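PDB 4CW4: beta-ketoacyl-[acyl-carrier-protein] synthase FabY from Pseudomonas aeruginosa, which catalyses the condensation of acetyl-CoA with malonyl-ACP to form acetoacetyl-ACP, the primer with which fatty acid synthesis begins. Local coordinates for residues G259-P264 with S281-C286; G227-Q232 with E323-M328. All coordinates share one frame; numbering follows the deposited sequence.

Interaction 1 of 2, residues G259-P264 with S281-C286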
loop_
_atom_site.group_PDB
_atom_site.type_symbol
_atom_site.label_atom_id
_atom_site.label_comp_id
_atom_site.label_asym_id
_atom_site.label_seq_id
_atom_site.Cartn_x
_atom_site.Cartn_y
_atom_site.Cartn_z
ATOM N N GLY A 259 -3.603 -8.485 8.391
ATOM C CA GLY A 259 -4.077 -8.305 7.035
ATOM C C GLY A 259 -3.480 -7.125 6.296
ATOM O O GLY A 259 -3.476 -7.130 5.065
ATOM N N PHE A 260 -2.972 -6.127 7.019
ATOM C CA PHE A 260 -2.486 -4.906 6.375
ATOM C C PHE A 260 -1.445 -5.203 5.303
ATOM O O PHE A 260 -0.555 -6.049 5.485
ATOM C CB PHE A 260 -1.844 -3.959 7.378
ATOM C CG PHE A 260 -2.822 -3.278 8.269
ATOM C CD1 PHE A 260 -3.771 -2.414 7.747
ATOM C CD2 PHE A 260 -2.835 -3.515 9.618
ATOM C CE1 PHE A 260 -4.681 -1.797 8.550
ATOM C CE2 PHE A 260 -3.756 -2.888 10.418
ATOM C CZ PHE A 260 -4.671 -2.025 9.879
ATOM N N ASN A 261 -1.526 -4.461 4.204
ATOM C CA ASN A 261 -0.632 -4.702 3.063
ATOM C C ASN A 261 0.832 -4.417 3.352
ATOM O O ASN A 261 1.694 -4.823 2.578
ATOM C CB ASN A 261 -1.126 -3.986 1.796
ATOM C CG ASN A 261 -0.558 -2.602 1.638
ATOM O OD1 ASN A 261 -0.505 -1.808 2.577
ATOM N ND2 ASN A 261 -0.134 -2.304 0.419
ATOM N N SER A 262 1.110 -3.735 4.464
ATOM C CA SER A 262 2.494 -3.490 4.884
ATOM C C SER A 262 3.127 -4.631 5.659
ATOM O O SER A 262 4.329 -4.619 5.911
ATOM C CB SER A 262 2.570 -2.225 5.739
ATOM O OG SER A 262 1.790 -2.379 6.927
ATOM N N MET A 263 2.328 -5.614 6.055
ATOM C CA MET A 263 2.833 -6.637 6.956
ATOM C C MET A 263 3.956 -7.516 6.402
ATOM O O MET A 263 4.797 -7.956 7.183
ATOM C CB MET A 263 1.684 -7.457 7.540
ATOM C CG MET A 263 0.926 -6.644 8.565
ATOM S SD MET A 263 1.814 -6.629 10.160
ATOM C CE MET A 263 1.262 -5.077 10.868
ATOM N N PRO A 264 4.008 -7.760 5.073
ATOM C CA PRO A 264 5.188 -8.469 4.560
ATOM C C PRO A 264 6.492 -7.718 4.861
ATOM O O PRO A 264 7.511 -8.340 5.097
ATOM C CB PRO A 264 4.923 -8.541 3.051
ATOM C CG PRO A 264 3.425 -8.633 2.973
ATOM C CD PRO A 264 2.960 -7.657 4.045
ATOM N N SER A 281 5.968 0.429 2.261
ATOM C CA SER A 281 5.363 -0.520 1.343
ATOM C C SER A 281 4.673 0.272 0.264
ATOM O O SER A 281 3.678 0.935 0.535
ATOM C CB SER A 281 4.344 -1.404 2.070
ATOM O OG SER A 281 4.918 -2.105 3.169
ATOM N N ILE A 282 5.203 0.185 -0.956
ATOM C CA ILE A 282 4.731 1.003 -2.063
ATOM C C ILE A 282 3.949 0.154 -3.033
ATOM O O ILE A 282 4.422 -0.884 -3.444
ATOM C CB ILE A 282 5.885 1.702 -2.774
ATOM C CG1 ILE A 282 6.809 2.327 -1.728
ATOM C CG2 ILE A 282 5.355 2.751 -3.743
ATOM C CD1 ILE A 282 7.944 3.123 -2.285
ATOM N N THR A 283 2.718 0.551 -3.348
ATOM C CA THR A 283 1.935 -0.157 -4.356
ATOM C C THR A 283 1.704 0.649 -5.634
ATOM O O THR A 283 1.629 1.882 -5.634
ATOM C CB THR A 283 0.586 -0.638 -3.790
ATOM O OG1 THR A 283 -0.110 0.454 -3.186
ATOM C CG2 THR A 283 0.799 -1.693 -2.754
ATOM N N GLY A 284 1.626 -0.111 -6.717
ATOM C CA GLY A 284 1.379 0.377 -8.055
ATOM C C GLY A 284 0.765 -0.749 -8.866
ATOM O O GLY A 284 1.220 -1.055 -9.964
ATOM N N ALA A 285 -0.223 -1.412 -8.280
ATOM C CA ALA A 285 -0.873 -2.539 -8.927
ATOM C C ALA A 285 0.170 -3.576 -9.387
ATOM O O ALA A 285 1.069 -3.934 -8.619
ATOM C CB ALA A 285 -1.778 -2.056 -10.066
ATOM N N CYS A 286 0.060 -4.057 -10.602
ATOM C CA CYS A 286 0.900 -5.159 -10.971
ATOM C C CYS A 286 2.348 -4.731 -11.371
ATOM O O CYS A 286 3.160 -5.588 -11.751
ATOM C CB CYS A 286 0.131 -6.021 -11.985
ATOM S SG CYS A 286 -1.208 -7.049 -11.187
HETATM O O HOH W 1 0.757 0.506 -0.169
#
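Asn261 and Thr283 meet nearly head-on at the dimer interface of a thiolase-like fold, where strand 278-283 pairs antiparallel with a strand of the second subunit. The amide end of Asn261 lies against the methyl branch of Thr283, with ND2 3.4 Å from CG2, a van der Waals contact. Thr283 turns that methyl toward Asn261 because CG2 is anti to the carbonyl carbon, while its chi1 of 53° sets OG1 between backbone N and C. A beta-branched threonine therefore offers an apolar and a polar arm at once, and OG1 bonds Asn261 OD1 of the second subunit.

What the direct contact lacks in polarity a buried water supplies. It accepts from Asn261 ND2 at 3.0 Å and donates to Ser281 O and to Thr283 OG1, so three bonds hold it between loop and strand. Asparagine suits the place because the same ND2 also reaches Ser228 O while OD1 serves the neighbouring subunit. The type I turn from Phe260 to Met263, closed by Met263 N to Phe260 O, carries Asn261 and Ser262 at its two central positions.

Ser281 brings its small hydroxymethyl group up to Ser262. Its oxygen has Thr265 OG1 as its hydrogen-bonding partner, whereas Ser262 OG is taken by Asp266, and the two serines meet by packing alone. Their CA atoms are 5.4 Å apart, a close spacing that small side chains permit, and Ser281 OG rests 3.3 Å from Ser262 CA.

Interaction 2 of 2, residues G227-Q232 with E323-M328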
loop_
_atom_site.group_PDB
_atom_site.type_symbol
_atom_site.label_atom_id
_atom_site.label_comp_id
_atom_site.label_asym_id
_atom_site.label_seq_id
_atom_site.Cartn_x
_atom_site.Cartn_y
_atom_site.Cartn_z
ATOM N N GLY A 227 5.563 -5.636 0.622
ATOM C CA GLY A 227 4.116 -5.498 0.712
ATOM C C GLY A 227 3.377 -6.399 -0.259
ATOM O O GLY A 227 3.973 -7.258 -0.913
ATOM N N SER A 228 2.061 -6.220 -0.311
ATOM C CA SER A 228 1.178 -6.924 -1.255
ATOM C C SER A 228 0.223 -5.888 -1.836
ATOM O O SER A 228 0.039 -4.818 -1.241
ATOM C CB SER A 228 0.365 -8.005 -0.537
ATOM O OG SER A 228 -0.471 -7.429 0.470
ATOM N N ILE A 229 -0.376 -6.167 -2.991
ATOM C CA ILE A 229 -1.431 -5.277 -3.477
ATOM C C ILE A 229 -2.826 -5.623 -2.990
ATOM O O ILE A 229 -3.673 -4.743 -2.938
ATOM C CB ILE A 229 -1.478 -5.083 -5.017
ATOM C CG1 ILE A 229 -1.896 -6.354 -5.771
ATOM C CG2 ILE A 229 -0.149 -4.531 -5.515
ATOM C CD1 ILE A 229 -2.087 -6.093 -7.287
ATOM N N MET A 230 -3.088 -6.887 -2.652
ATOM C CA MET A 230 -4.445 -7.274 -2.235
ATOM C C MET A 230 -4.756 -7.035 -0.762
ATOM O O MET A 230 -5.930 -7.013 -0.393
ATOM C CB MET A 230 -4.725 -8.751 -2.529
ATOM C CG MET A 230 -4.539 -9.193 -3.975
ATOM S SD MET A 230 -5.579 -8.330 -5.170
ATOM C CE MET A 230 -7.172 -8.705 -4.500
ATOM N N SER A 231 -3.715 -6.825 0.050
ATOM C CA SER A 231 -3.721 -7.118 1.493
ATOM C C SER A 231 -3.722 -8.645 1.622
ATOM O O SER A 231 -3.882 -9.356 0.625
ATOM C CB SER A 231 -4.925 -6.507 2.231
ATOM O OG SER A 231 -5.046 -5.111 1.969
ATOM N N GLN A 232 -3.525 -9.165 2.830
ATOM C CA GLN A 232 -3.598 -10.605 3.049
ATOM C C GLN A 232 -5.069 -10.952 3.243
ATOM O O GLN A 232 -5.662 -10.600 4.265
ATOM C CB GLN A 232 -2.749 -11.046 4.248
ATOM C CG GLN A 232 -1.220 -10.974 4.008
ATOM C CD GLN A 232 -0.713 -9.547 3.931
ATOM O OE1 GLN A 232 -0.210 -9.107 2.897
ATOM N NE2 GLN A 232 -0.813 -8.832 5.032
ATOM N N GLU A 323 -12.598 -14.917 -8.423
ATOM C CA GLU A 323 -13.857 -14.383 -8.925
ATOM C C GLU A 323 -13.787 -12.892 -9.223
ATOM O O GLU A 323 -14.367 -12.435 -10.202
ATOM C CB GLU A 323 -15.027 -14.691 -7.995
ATOM C CG GLU A 323 -16.351 -14.261 -8.627
ATOM C CD GLU A 323 -17.588 -14.529 -7.802
ATOM O OE1 GLU A 323 -17.520 -15.215 -6.766
ATOM O OE2 GLU A 323 -18.662 -14.047 -8.223
ATOM N N GLY A 324 -13.077 -12.141 -8.386
ATOM C CA GLY A 324 -12.941 -10.695 -8.582
ATOM C C GLY A 324 -12.264 -10.338 -9.905
ATOM O O GLY A 324 -12.712 -9.452 -10.635
ATOM N N TYR A 325 -11.169 -11.026 -10.217
ATOM C CA TYR A 325 -10.512 -10.815 -11.497
ATOM C C TYR A 325 -11.315 -11.359 -12.681
ATOM O O TYR A 325 -11.354 -10.745 -13.741
ATOM C CB TYR A 325 -9.097 -11.382 -11.495
ATOM C CG TYR A 325 -8.086 -10.540 -10.749
ATOM C CD1 TYR A 325 -7.643 -9.337 -11.264
ATOM C CD2 TYR A 325 -7.573 -10.956 -9.538
ATOM C CE1 TYR A 325 -6.705 -8.566 -10.590
ATOM C CE2 TYR A 325 -6.625 -10.206 -8.861
ATOM C CZ TYR A 325 -6.208 -9.003 -9.385
ATOM O OH TYR A 325 -5.287 -8.233 -8.717
ATOM N N SER A 326 -11.955 -12.508 -12.490
ATOM C CA SER A 326 -12.812 -13.076 -13.519
ATOM C C SER A 326 -13.940 -12.106 -13.870
ATOM O O SER A 326 -14.269 -11.920 -15.037
ATOM C CB SER A 326 -13.387 -14.415 -13.058
ATOM O OG SER A 326 -12.364 -15.374 -12.872
ATOM N N ALA A 327 -14.513 -11.477 -12.851
ATOM C CA ALA A 327 -15.643 -10.561 -13.038
ATOM C C ALA A 327 -15.268 -9.398 -13.963
ATOM O O ALA A 327 -16.129 -8.822 -14.620
ATOM C CB ALA A 327 -16.153 -10.029 -11.696
ATOM N N MET A 328 -13.982 -9.068 -14.010
ATOM C CA MET A 328 -13.439 -8.095 -14.954
ATOM C C MET A 328 -13.100 -8.674 -16.321
ATOM O O MET A 328 -12.704 -7.938 -17.222
ATOM C CB MET A 328 -12.122 -7.544 -14.433
ATOM C CG MET A 328 -12.135 -7.040 -13.032
ATOM S SD MET A 328 -10.509 -6.432 -12.580
ATOM C CE MET A 328 -10.318 -5.045 -13.701
#
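The side chains of Met230 and Tyr325 run in roughly opposite senses and overlap at their ends, and the thioether sulfur is what meets the phenol. Met230 SD lies 3.6 Å from Tyr325 OH and 4.3 Å from CE2. Measured to the ring centroid the sulfur is 5.3 Å away, 69° off the ring normal, an oblique Met-aromatic contact. Methionine suits this position because its flexible chain can fold: chi1 of -56° and chi2 of -59° bring the sulfur near the hydroxyl end of the tyrosine, and chi3 only directs the terminal methyl. Ile229 adds a lighter touch, its CD1 4.1 Å from the same OH. That hydroxyl is buried without a polar partner in the model, with Met230 SD and Ile229 CD1 as its neighbours across this contact.

In the next shell, Tyr325 projects from helix 319-327 and its ring meets Phe361 edge-to-face, while Phe260 of the second subunit packs on both Tyr325 and Met230. Tyrosine suits the place because its long, rigid side chain spans from the helix to the loop, whose nearest CA atoms, Met230 and Gly324, are 11.1 Å apart.

The loop is also held by Glu314, which accepts the backbone N-H groups of Ile229 and Met230, one on each carboxylate oxygen. Ser228 OG donates to Gln232 OE1 at 3.0 Å, drawing the ends of the bend together. Gly227 takes a backbone conformation suited to glycine, since a CB would collide with the preceding carbonyl oxygen. The arrangement belongs to the ketosynthase N-terminal half, where the loop after strand 222-225 brings Ile229 about 4 Å, side chain to side chain, from Cys286, the inferred active-site cysteine.

How the interactions relate
Interactions 1 and 2 have centres 12 Å apart and join through their loops: Gln232 NE2 lies 2.8 Å from Phe260 O, and Asn261 ND2 lies 3.0 Å from Ser228 O, both probable hydrogen bonds. In sequence, interaction 1 falls between the two segments of interaction 2. Residues 281-286 lead from the interface strand to Cys286, the inferred nucleophile, whose side chain touches His477, a predicted active-site residue. Loop 227-232 reaches the same region, Ile229 CG2 packing 3.4 Å from Ala285 O. Dimerisation couples them further, since Phe260 of each subunit packs on Met230 of the other. Interaction 1 lies at the interface, its strand running on to Cys286, while Ile229 of interaction 2 comes near that cysteine.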